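Local coordinates for protein probable mRNA-capping enzyme (Mimivirus, PDB 2QY2) that caps viral mRNA in three steps, the first of which, removal of the terminal phosphate from the RNA 5' triphosphate, falls to the N-terminal domain crystallised here, at residues K185-D190 and L212-I217; E56-I61 and L230-I235; N71-S76 and V87-Q92; R170-Y175 and S196-W201. All blocks are in the same frame, centred on the assembly; numbering follows the deposited sequence.

Contact 1: residues K185-D190 and L212-I217; sequences KNSRID and LELELI
Asp190 N gives Glu213 O a nearly straight hydrogen bond, 2.8 Å long with 175° at the hydrogen. Arg188 and Glu215 form the next hydrogen-bonded antiparallel pair: Arg188 O receives the N-H of Glu215, and Glu215 O takes that of Arg188 in a more bent bond (135°). These four side chains share the face of the hairpin on which its chemistry is concentrated. Arg188 reaches along its own strand: a bend at chi3 (71°) turns the guanidinium so that it grips Asp190 side-on, NE meeting OD1 at 3.0 Å and NH2 forming a salt bridge to OD2 at 2.9 Å. Ser180 gives Asp190 OD1 a second bond. In the modelled one of its two conformers, Glu215 runs beneath this guanidinium, its CG 3.4 Å from Arg188 NH2; the carboxylate plane is then almost parallel to it, yet no N-H is aimed at the carboxylate. On the other face Ile189 CG2 packs against Leu212 CD1 at 3.9 Å, and Val232 of helix 222-236 covers Ile189. Ser187 OG, beside Leu216 CD2, bonds to Glu228. Glu213 and Glu215 gather with Glu38 and Glu40 of the adjoining strand 37-46. Such a cluster of glutamates inside the barrel is consistent with the metal site of the tunnel-type RNA triphosphatases, while the Arg188-Asp190 bridge would partly offset the negative charge beside it.

Contact 2: residues E56-I61 and L230-I235; sequences EHYINI and LNVFMI
Two helices that lie against the outside of the beta tunnel, 48-61 and 222-236, meet here where His57 and Tyr58 of the first receive Ile235 of the second. The helices do not press backbone to backbone: the axes of these short segments stay 12.5 Å apart at closest approach and run at 114° to each other, so long side chains must bridge the interval. Ile235 CD1 makes the bridge. It sits over one face of the His57 imidazole, 3.8 Å from the ring centroid and 25° off the normal, a CH-pi contact displaced toward the rim at CE1 and ND1. The same methyl touches Tyr58 OH at 3.4 Å and, obliquely, CZ at 3.8 Å. His57 has its CG turned away from the backbone N (chi1 178°), which brings the ring across Ile235 and sets ND1 above the centre of the Tyr58 ring, 3.7 Å from its plane. The tyrosine hydroxyl also reaches Val232 CG2 at 3.9 Å. A water appears to link Tyr58 OH to Asn231 ND2, but both separations are unusually short and Asn231 has two conformers, so that bridge is doubtful. Farther in, Tyr58 and Val232 both touch Ile189 of strand 187-197, and the Tyr58 ring meets Phe181. Apolar helix residues seated on the outside of a closed antiparallel barrel, leaving its interior to polar groups, are characteristic of the tunnel-type RNA triphosphatases.

Contact 3: residues N71-S76 and V87-Q92; sequences NYLDIS and VSLFNQ
Tyr72 and Phe90 run out from their strands together, offset so that little of either ring covers the other. Their planes are 20° apart and the centroids 5.0 Å; the bump that fills the face of Phe90 is instead the methylene CB of Tyr72, 4.0 Å from the ring centroid, while Phe90 CZ rests above the rim of the tyrosine ring. Tyr72 carries its ring between the backbone N and the carbonyl carbon (chi1 61°), a tight setting that places it beside Phe90. The backbone itself sets Tyr72 CB against Leu89 O at 3.3 Å. Alongside, Asp74 OD1 lies at the edge of the Tyr72 ring and accepts a hydrogen bond from Ser88 OG; its modelled 2.5 Å is shorter than usual and the exact length doubtful. The two segments belong to the hairpin of strands 67-78 and 84-89 in the eight-stranded antiparallel barrel of this RNA triphosphatase domain. Tyr72, Asp74 and Ser88 share the inner face, where an acetate is bound about 5 Å from the Asp74 side chain. The other face is all hydrocarbon. There Ile75 CD1 lodges against Leu89 CD1 at 3.9 Å, and Leu73 and Leu89 make a ridge that Ile95 of helix 92-102 touches on both members. Phe98 of that helix fits against Leu73 and Ile75. Beneath these side chains, Ile75 N bonds to Val87 O at 2.8 Å.

Contact 4: residues R170-Y175 and S196-W201; sequences RIMYRY and SSPIIW
Tyr173 and Ile200 make the closest apolar contact here, Ile200 CG1 lying over one face of the phenol ring, 3.5 Å from CZ and 23° off the ring normal, a CH-pi contact shifted toward the hydroxyl end. The ring edge is taken up by backbone carbonyls: Ser197 O lies in its plane, 3.2 Å from Tyr173 CD2, and Pro198 O is near CE2. Ser197 O also accepts the N-H of Tyr173, from above its carbonyl plane, while Ser197 N returns a straighter bond to Tyr173 O at 3.0 Å. This hydrogen-bonded antiparallel pair marks the open end of the hairpin of strands 170-184 and 187-197 in the tunnel barrel; beyond Ser197 the chain turns out of the sheet, and one water gives hydrogen bonds to both Ile171 O and Pro198 O. On the other face of the sheet Met172, bent at chi2 and chi3, brings SD to 3.7 Å from Ser197 C and lies alongside Pro198. Its CG also covers one face of the Arg174 guanidinium. The arginine runs out straight past Ser196, with CG 3.6 Å from Ser196 OG, and its NE gives a hydrogen bond to a water. A bound acetate lies about 4 Å from the Arg174 side chain. Asn209 holds Ser196 OG in the second shell. On the outer side, Ile110 of helix 107-114 backs both Tyr173 and Ile200, and Phe98 of helix 92-102 adds to the tyrosine.

How the contacts relate
From the N terminus, helix 48-61 opens contact 2, which its partner in helix 222-236 closes only near the end of the chain, so the other three fall within that one long loop. Contact 3 closes first, as a tight hairpin. Contacts 4 and 1 follow and cross: 170-175, 185-190, 196-201 and 212-217 alternate, since strand 187-197 lies between strands 170-184 and 209-216 and pairs with both. Contacts 3 and 4 adjoin through backbone pairing between strands 67-78 and 170-184, whereas contact 1 touches contact 2 through Val232 and Tyr58. The barrel wall is thus tied to different helices at contacts 1 and 4, which lie on opposite sides of the chain's centre.

Contact 1: residues K185-D190 and L212-I217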
# COMPACT_ATOMS: atom_id res chain seq x y z
N LYS A 185 6.35 17.40 -6.09
CA LYS A 185 4.90 17.61 -6.15
C LYS A 185 4.04 16.45 -6.68
O LYS A 185 2.85 16.36 -6.34
CB LYS A 185 4.62 18.87 -6.99
CG LYS A 185 5.19 18.83 -8.41
CD LYS A 185 5.03 20.15 -9.13
CE LYS A 185 5.25 20.00 -10.63
NZ LYS A 185 4.86 21.24 -11.35
N ASN A 186 4.62 15.59 -7.51
CA ASN A 186 3.86 14.50 -8.13
C ASN A 186 4.21 13.09 -7.70
O ASN A 186 3.56 12.14 -8.14
CB ASN A 186 4.00 14.55 -9.65
CG ASN A 186 3.74 15.92 -10.24
OD1 ASN A 186 4.55 16.43 -11.01
ND2 ASN A 186 2.61 16.52 -9.88
N SER A 187 5.22 12.94 -6.84
CA SER A 187 5.67 11.63 -6.42
C SER A 187 5.97 11.48 -4.94
O SER A 187 6.39 12.44 -4.29
CB SER A 187 6.89 11.22 -7.23
OG SER A 187 6.56 11.06 -8.59
N ARG A 188 5.85 10.24 -4.47
CA ARG A 188 6.07 9.89 -3.07
C ARG A 188 6.70 8.51 -2.96
O ARG A 188 6.30 7.58 -3.66
CB ARG A 188 4.72 9.88 -2.35
CG ARG A 188 4.77 10.14 -0.86
CD ARG A 188 3.36 10.12 -0.27
NE ARG A 188 2.81 8.77 -0.26
CZ ARG A 188 1.69 8.39 -0.89
NH1 ARG A 188 0.97 9.27 -1.57
NH2 ARG A 188 1.36 7.11 -0.92
N ILE A 189 7.71 8.38 -2.10
CA ILE A 189 8.38 7.10 -1.86
C ILE A 189 7.82 6.57 -0.54
O ILE A 189 7.85 7.27 0.46
CB ILE A 189 9.94 7.27 -1.74
CG1 ILE A 189 10.53 7.75 -3.07
CG2 ILE A 189 10.62 5.98 -1.24
CD1 ILE A 189 10.54 6.73 -4.19
N ASP A 190 7.29 5.35 -0.56
CA ASP A 190 6.74 4.72 0.64
C ASP A 190 7.61 3.53 0.95
O ASP A 190 7.75 2.64 0.12
CB ASP A 190 5.31 4.22 0.40
CG ASP A 190 4.28 5.33 0.29
OD1 ASP A 190 4.54 6.49 0.68
OD2 ASP A 190 3.17 5.02 -0.18
N LEU A 212 8.50 -1.50 -0.66
CA LEU A 212 8.95 -0.22 -1.21
C LEU A 212 8.15 0.11 -2.44
O LEU A 212 8.02 -0.71 -3.36
CB LEU A 212 10.44 -0.27 -1.56
CG LEU A 212 11.08 0.93 -2.28
CD1 LEU A 212 11.14 2.14 -1.38
CD2 LEU A 212 12.45 0.56 -2.78
N GLU A 213 7.57 1.31 -2.45
CA GLU A 213 6.78 1.77 -3.59
C GLU A 213 6.99 3.23 -3.95
O GLU A 213 7.29 4.06 -3.09
CB GLU A 213 5.26 1.65 -3.32
CG GLU A 213 4.70 0.30 -2.90
CD GLU A 213 4.50 0.18 -1.40
OE1 GLU A 213 4.08 1.17 -0.76
OE2 GLU A 213 4.75 -0.91 -0.86
N LEU A 214 6.84 3.52 -5.24
CA LEU A 214 6.89 4.88 -5.76
C LEU A 214 5.42 5.11 -6.13
O LEU A 214 4.89 4.48 -7.05
CB LEU A 214 7.82 4.98 -6.99
CG LEU A 214 8.12 6.30 -7.74
CD1 LEU A 214 7.11 6.56 -8.84
CD2 LEU A 214 8.20 7.50 -6.81
N GLU A 215 4.76 5.97 -5.36
CA GLU A 215 3.35 6.28 -5.56
C GLU A 215 3.19 7.67 -6.17
O GLU A 215 3.82 8.62 -5.71
CB GLU A 215 2.62 6.23 -4.21
CG GLU A 215 1.08 6.33 -4.26
CD GLU A 215 0.37 4.99 -4.42
OE1 GLU A 215 0.96 3.94 -4.09
OE2 GLU A 215 -0.79 5.00 -4.86
N LEU A 216 2.36 7.76 -7.20
CA LEU A 216 2.09 9.03 -7.86
C LEU A 216 0.98 9.78 -7.15
O LEU A 216 0.08 9.17 -6.58
CB LEU A 216 1.73 8.83 -9.33
CG LEU A 216 2.82 8.36 -10.30
CD1 LEU A 216 2.29 8.59 -11.71
CD2 LEU A 216 4.13 9.12 -10.11
N ILE A 217 1.13 11.10 -7.10
CA ILE A 217 0.14 12.00 -6.50
C ILE A 217 -0.64 12.57 -7.70
O ILE A 217 -1.84 12.81 -7.61
CB ILE A 217 0.83 13.13 -5.67
CG1 ILE A 217 1.69 12.51 -4.55
CG2 ILE A 217 -0.20 14.11 -5.07
CD1 ILE A 217 2.69 13.48 -3.90
O HOH W 1 -0.77 9.44 -4.08

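Contact 2: residues E56-I61 and L230-I235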
# COMPACT_ATOMS: atom_id res chain seq x y z
N GLU A 56 17.35 5.60 5.79
CA GLU A 56 18.43 6.51 6.20
C GLU A 56 18.74 7.55 5.11
O GLU A 56 18.81 8.73 5.40
CB GLU A 56 19.70 5.73 6.57
CG GLU A 56 19.64 5.06 7.95
CD GLU A 56 19.61 6.06 9.10
OE1 GLU A 56 20.64 6.72 9.35
OE2 GLU A 56 18.54 6.18 9.75
N HIS A 57 18.74 7.10 3.85
CA HIS A 57 19.00 7.99 2.69
C HIS A 57 18.00 9.15 2.62
O HIS A 57 18.40 10.31 2.58
CB HIS A 57 18.97 7.19 1.38
CG HIS A 57 19.18 8.03 0.16
ND1 HIS A 57 18.13 8.60 -0.53
CD2 HIS A 57 20.30 8.42 -0.47
CE1 HIS A 57 18.61 9.31 -1.53
NE2 HIS A 57 19.92 9.22 -1.52
N TYR A 58 16.70 8.82 2.66
CA TYR A 58 15.67 9.84 2.57
C TYR A 58 15.45 10.68 3.83
O TYR A 58 15.19 11.86 3.72
CB TYR A 58 14.36 9.26 2.06
CG TYR A 58 14.36 8.85 0.61
CD1 TYR A 58 14.33 9.81 -0.42
CD2 TYR A 58 14.43 7.49 0.25
CE1 TYR A 58 14.38 9.42 -1.79
CE2 TYR A 58 14.47 7.09 -1.10
CZ TYR A 58 14.45 8.06 -2.11
OH TYR A 58 14.49 7.65 -3.42
N ILE A 59 15.58 10.09 5.03
CA ILE A 59 15.39 10.85 6.28
C ILE A 59 16.41 11.99 6.41
O ILE A 59 16.06 13.10 6.82
CB ILE A 59 15.42 9.93 7.56
CG1 ILE A 59 14.02 9.35 7.78
CG2 ILE A 59 15.87 10.70 8.84
CD1 ILE A 59 13.90 8.35 8.93
N ASN A 60 17.63 11.73 5.94
CA ASN A 60 18.72 12.70 6.01
C ASN A 60 18.68 13.86 5.02
O ASN A 60 19.24 14.92 5.31
CB ASN A 60 20.07 11.98 5.91
CG ASN A 60 20.38 11.16 7.15
OD1 ASN A 60 19.94 11.48 8.26
ND2 ASN A 60 21.15 10.10 6.96
N ILE A 61 18.03 13.67 3.88
CA ILE A 61 17.96 14.72 2.86
C ILE A 61 16.58 15.33 2.55
O ILE A 61 16.50 16.36 1.88
CB ILE A 61 18.64 14.31 1.50
CG1 ILE A 61 17.93 13.11 0.87
CG2 ILE A 61 20.15 14.07 1.71
CD1 ILE A 61 18.27 12.91 -0.59
N LEU A 230 14.91 5.06 -11.85
CA LEU A 230 16.37 4.86 -11.97
C LEU A 230 17.12 5.39 -10.75
O LEU A 230 18.13 4.80 -10.34
CB LEU A 230 16.94 5.51 -13.24
CG LEU A 230 16.86 4.77 -14.58
CD1 LEU A 230 17.30 5.70 -15.70
CD2 LEU A 230 17.69 3.49 -14.55
N ASN A 231 16.61 6.47 -10.15
CA ASN A 231 17.19 7.09 -8.96
C ASN A 231 17.06 6.16 -7.75
O ASN A 231 17.99 6.05 -6.95
CB ASN A 231 16.53 8.44 -8.67
CG ASN A 231 17.28 9.26 -7.63
OD1 ASN A 231 18.49 9.45 -7.73
ND2 ASN A 231 16.56 9.75 -6.62
N VAL A 232 15.93 5.45 -7.66
CA VAL A 232 15.67 4.51 -6.56
C VAL A 232 16.54 3.27 -6.73
O VAL A 232 17.14 2.79 -5.76
CB VAL A 232 14.17 4.13 -6.45
CG1 VAL A 232 13.93 3.25 -5.22
CG2 VAL A 232 13.30 5.39 -6.35
N PHE A 233 16.68 2.81 -7.98
CA PHE A 233 17.53 1.65 -8.30
C PHE A 233 18.99 1.94 -7.96
O PHE A 233 19.68 1.06 -7.46
CB PHE A 233 17.40 1.27 -9.79
CG PHE A 233 16.10 0.59 -10.13
CD1 PHE A 233 15.66 -0.53 -9.40
CD2 PHE A 233 15.32 1.05 -11.19
CE1 PHE A 233 14.45 -1.19 -9.73
CE2 PHE A 233 14.10 0.41 -11.54
CZ PHE A 233 13.67 -0.71 -10.80
N MET A 234 19.42 3.19 -8.15
CA MET A 234 20.79 3.61 -7.83
C MET A 234 21.11 3.51 -6.33
O MET A 234 22.24 3.18 -5.96
CB MET A 234 21.07 5.02 -8.35
CG MET A 234 21.42 5.06 -9.84
SD MET A 234 21.94 6.70 -10.38
CE MET A 234 20.64 7.13 -11.54
N ILE A 235 20.10 3.74 -5.49
CA ILE A 235 20.23 3.64 -4.03
C ILE A 235 20.31 2.16 -3.64
O ILE A 235 21.20 1.77 -2.89
CB ILE A 235 19.04 4.33 -3.28
CG1 ILE A 235 19.01 5.82 -3.60
CG2 ILE A 235 19.15 4.13 -1.75
CD1 ILE A 235 17.65 6.45 -3.43
O HOH W 2 14.39 9.45 -5.20

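Contact 3: residues N71-S76 and V87-Q92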
# COMPACT_ATOMS: atom_id res chain seq x y z
N ASN A 71 2.48 4.45 12.22
CA ASN A 71 2.43 3.08 12.74
C ASN A 71 0.94 2.73 12.74
O ASN A 71 0.15 3.43 13.37
CB ASN A 71 2.98 2.98 14.17
CG ASN A 71 4.48 3.22 14.25
OD1 ASN A 71 5.28 2.36 13.86
ND2 ASN A 71 4.87 4.37 14.78
N TYR A 72 0.55 1.69 12.01
CA TYR A 72 -0.86 1.31 11.93
C TYR A 72 -1.16 -0.15 11.64
O TYR A 72 -0.28 -0.90 11.20
CB TYR A 72 -1.61 2.22 10.92
CG TYR A 72 -1.12 2.17 9.48
CD1 TYR A 72 0.07 2.82 9.10
CD2 TYR A 72 -1.84 1.46 8.50
CE1 TYR A 72 0.53 2.77 7.76
CE2 TYR A 72 -1.40 1.41 7.16
CZ TYR A 72 -0.21 2.06 6.80
OH TYR A 72 0.24 1.98 5.51
N LEU A 73 -2.41 -0.54 11.87
CA LEU A 73 -2.87 -1.90 11.63
C LEU A 73 -3.90 -1.90 10.51
O LEU A 73 -4.93 -1.23 10.61
CB LEU A 73 -3.48 -2.52 12.90
CG LEU A 73 -4.11 -3.93 12.81
CD1 LEU A 73 -3.07 -4.96 12.44
CD2 LEU A 73 -4.78 -4.31 14.11
N ASP A 74 -3.61 -2.66 9.45
CA ASP A 74 -4.50 -2.81 8.31
C ASP A 74 -5.22 -4.15 8.44
O ASP A 74 -4.58 -5.19 8.60
CB ASP A 74 -3.71 -2.82 6.99
CG ASP A 74 -3.56 -1.44 6.38
OD1 ASP A 74 -4.15 -0.47 6.88
OD2 ASP A 74 -2.85 -1.31 5.36
N ILE A 75 -6.56 -4.09 8.46
CA ILE A 75 -7.38 -5.30 8.55
C ILE A 75 -8.07 -5.37 7.20
O ILE A 75 -8.90 -4.52 6.88
CB ILE A 75 -8.46 -5.25 9.68
CG1 ILE A 75 -7.80 -5.08 11.05
CG2 ILE A 75 -9.28 -6.52 9.69
CD1 ILE A 75 -8.01 -3.72 11.63
N SER A 76 -7.71 -6.39 6.43
CA SER A 76 -8.26 -6.59 5.11
C SER A 76 -9.28 -7.72 5.06
O SER A 76 -8.97 -8.84 5.44
CB SER A 76 -7.12 -6.88 4.12
OG SER A 76 -6.28 -5.74 4.01
N VAL A 87 -9.73 -1.77 6.62
CA VAL A 87 -9.81 -0.82 7.73
C VAL A 87 -8.41 -0.61 8.31
O VAL A 87 -7.70 -1.58 8.59
CB VAL A 87 -10.80 -1.29 8.83
CG1 VAL A 87 -10.77 -0.36 10.03
CG2 VAL A 87 -12.21 -1.30 8.28
N SER A 88 -8.03 0.65 8.46
CA SER A 88 -6.73 1.00 9.02
C SER A 88 -6.94 1.67 10.38
O SER A 88 -7.68 2.63 10.48
CB SER A 88 -5.98 1.95 8.09
OG SER A 88 -5.80 1.40 6.80
N LEU A 89 -6.32 1.12 11.43
CA LEU A 89 -6.41 1.69 12.78
C LEU A 89 -5.08 2.36 13.10
O LEU A 89 -4.04 1.71 13.09
CB LEU A 89 -6.72 0.59 13.82
CG LEU A 89 -7.96 -0.30 13.64
CD1 LEU A 89 -7.99 -1.36 14.73
CD2 LEU A 89 -9.25 0.50 13.63
N PHE A 90 -5.14 3.67 13.37
CA PHE A 90 -3.95 4.47 13.67
C PHE A 90 -3.69 4.72 15.15
O PHE A 90 -2.55 5.01 15.53
CB PHE A 90 -4.02 5.82 12.94
CG PHE A 90 -3.85 5.70 11.46
CD1 PHE A 90 -4.94 5.35 10.65
CD2 PHE A 90 -2.58 5.89 10.87
CE1 PHE A 90 -4.77 5.18 9.26
CE2 PHE A 90 -2.40 5.72 9.48
CZ PHE A 90 -3.50 5.36 8.67
N ASN A 91 -4.73 4.62 15.96
CA ASN A 91 -4.61 4.82 17.40
C ASN A 91 -3.96 3.58 18.02
O ASN A 91 -4.51 2.47 17.94
CB ASN A 91 -5.98 5.12 18.02
CG ASN A 91 -5.88 5.58 19.46
OD1 ASN A 91 -5.81 4.77 20.38
ND2 ASN A 91 -5.85 6.90 19.66
N GLN A 92 -2.75 3.76 18.55
CA GLN A 92 -1.94 2.68 19.15
C GLN A 92 -2.63 1.88 20.26
O GLN A 92 -2.41 0.67 20.37
CB GLN A 92 -0.59 3.23 19.61
CG GLN A 92 0.54 2.19 19.81
CD GLN A 92 0.89 1.42 18.54
OE1 GLN A 92 1.25 2.00 17.52
NE2 GLN A 92 0.80 0.09 18.62
O HOH W 3 0.06 3.76 15.99
O HOH W 4 -0.36 5.83 14.18

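Contact 4: residues R170-Y175 and S196-W201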
# COMPACT_ATOMS: atom_id res chain seq x y z
N ARG A 170 -12.25 -13.86 3.92
CA ARG A 170 -10.93 -14.23 4.44
C ARG A 170 -10.35 -12.95 5.03
O ARG A 170 -10.61 -11.86 4.51
CB ARG A 170 -9.99 -14.70 3.33
CG ARG A 170 -10.43 -15.92 2.54
CD ARG A 170 -9.31 -16.38 1.59
NE ARG A 170 -9.09 -15.49 0.44
CZ ARG A 170 -7.99 -14.75 0.25
NH1 ARG A 170 -7.00 -14.74 1.14
NH2 ARG A 170 -7.86 -14.06 -0.88
N ILE A 171 -9.61 -13.06 6.13
CA ILE A 171 -9.01 -11.88 6.75
C ILE A 171 -7.48 -11.95 6.81
O ILE A 171 -6.89 -12.99 7.14
CB ILE A 171 -9.56 -11.60 8.19
CG1 ILE A 171 -11.09 -11.73 8.22
CG2 ILE A 171 -9.21 -10.16 8.58
CD1 ILE A 171 -11.71 -11.55 9.57
N MET A 172 -6.86 -10.82 6.46
CA MET A 172 -5.40 -10.67 6.47
C MET A 172 -5.08 -9.44 7.30
O MET A 172 -5.66 -8.37 7.10
CB MET A 172 -4.85 -10.52 5.05
CG MET A 172 -3.32 -10.55 4.95
SD MET A 172 -2.51 -11.97 5.75
CE MET A 172 -3.02 -13.32 4.66
N TYR A 173 -4.17 -9.61 8.26
CA TYR A 173 -3.74 -8.54 9.14
C TYR A 173 -2.33 -8.13 8.79
O TYR A 173 -1.48 -8.98 8.54
CB TYR A 173 -3.79 -8.98 10.61
CG TYR A 173 -5.12 -9.56 11.02
CD1 TYR A 173 -6.16 -8.72 11.46
CD2 TYR A 173 -5.36 -10.94 10.92
CE1 TYR A 173 -7.42 -9.25 11.79
CE2 TYR A 173 -6.62 -11.49 11.24
CZ TYR A 173 -7.64 -10.64 11.67
OH TYR A 173 -8.87 -11.16 11.98
N ARG A 174 -2.11 -6.81 8.72
CA ARG A 174 -0.80 -6.25 8.41
C ARG A 174 -0.48 -5.08 9.33
O ARG A 174 -1.16 -4.05 9.26
CB ARG A 174 -0.74 -5.77 6.95
CG ARG A 174 -0.66 -6.88 5.92
CD ARG A 174 -0.63 -6.33 4.51
NE ARG A 174 -0.60 -7.39 3.51
CZ ARG A 174 -1.67 -7.93 2.93
NH1 ARG A 174 -2.89 -7.52 3.26
NH2 ARG A 174 -1.51 -8.89 2.03
N TYR A 175 0.50 -5.27 10.22
CA TYR A 175 0.95 -4.20 11.12
C TYR A 175 2.11 -3.53 10.40
O TYR A 175 3.14 -4.16 10.12
CB TYR A 175 1.36 -4.72 12.51
CG TYR A 175 1.70 -3.60 13.48
CD1 TYR A 175 0.68 -2.79 14.04
CD2 TYR A 175 3.05 -3.25 13.75
CE1 TYR A 175 0.99 -1.66 14.83
CE2 TYR A 175 3.37 -2.11 14.55
CZ TYR A 175 2.33 -1.33 15.09
OH TYR A 175 2.62 -0.23 15.86
N SER A 196 2.98 -9.37 8.53
CA SER A 196 1.77 -9.93 7.92
C SER A 196 1.41 -11.30 8.46
O SER A 196 2.28 -12.17 8.56
CB SER A 196 1.95 -10.05 6.40
OG SER A 196 2.34 -8.83 5.82
N SER A 197 0.12 -11.49 8.73
CA SER A 197 -0.39 -12.76 9.25
C SER A 197 -1.92 -12.85 9.26
O SER A 197 -2.60 -11.85 9.50
CB SER A 197 0.09 -12.99 10.70
OG SER A 197 -0.44 -14.20 11.22
N PRO A 198 -2.48 -14.05 8.95
CA PRO A 198 -3.94 -14.21 8.97
C PRO A 198 -4.44 -14.54 10.39
O PRO A 198 -5.64 -14.70 10.62
CB PRO A 198 -4.15 -15.38 8.01
CG PRO A 198 -2.91 -16.20 8.18
CD PRO A 198 -1.84 -15.15 8.20
N ILE A 199 -3.49 -14.62 11.34
CA ILE A 199 -3.75 -14.93 12.75
C ILE A 199 -3.32 -13.74 13.63
O ILE A 199 -2.13 -13.40 13.67
CB ILE A 199 -2.98 -16.23 13.18
CG1 ILE A 199 -3.26 -17.39 12.21
CG2 ILE A 199 -3.42 -16.68 14.57
CD1 ILE A 199 -2.17 -18.45 12.18
N ILE A 200 -4.27 -13.18 14.38
CA ILE A 200 -4.07 -12.00 15.25
C ILE A 200 -2.99 -12.02 16.34
O ILE A 200 -2.18 -11.09 16.42
CB ILE A 200 -5.40 -11.54 15.94
CG1 ILE A 200 -6.50 -11.38 14.90
CG2 ILE A 200 -5.23 -10.20 16.64
CD1 ILE A 200 -7.83 -10.86 15.44
N TRP A 201 -3.01 -13.04 17.21
CA TRP A 201 -2.04 -13.14 18.31
C TRP A 201 -0.58 -13.37 17.88
O TRP A 201 0.34 -13.08 18.64
CB TRP A 201 -2.49 -14.19 19.36
CG TRP A 201 -2.57 -15.62 18.85
CD1 TRP A 201 -3.60 -16.18 18.16
CD2 TRP A 201 -1.56 -16.63 18.96
NE1 TRP A 201 -3.30 -17.47 17.81
CE2 TRP A 201 -2.06 -17.78 18.29
CE3 TRP A 201 -0.28 -16.69 19.56
CZ2 TRP A 201 -1.31 -18.98 18.19
CZ3 TRP A 201 0.46 -17.89 19.46
CH2 TRP A 201 -0.06 -19.02 18.78
O HOH W 5 -7.85 -14.83 9.22
O HOH W 6 2.35 -7.50 2.96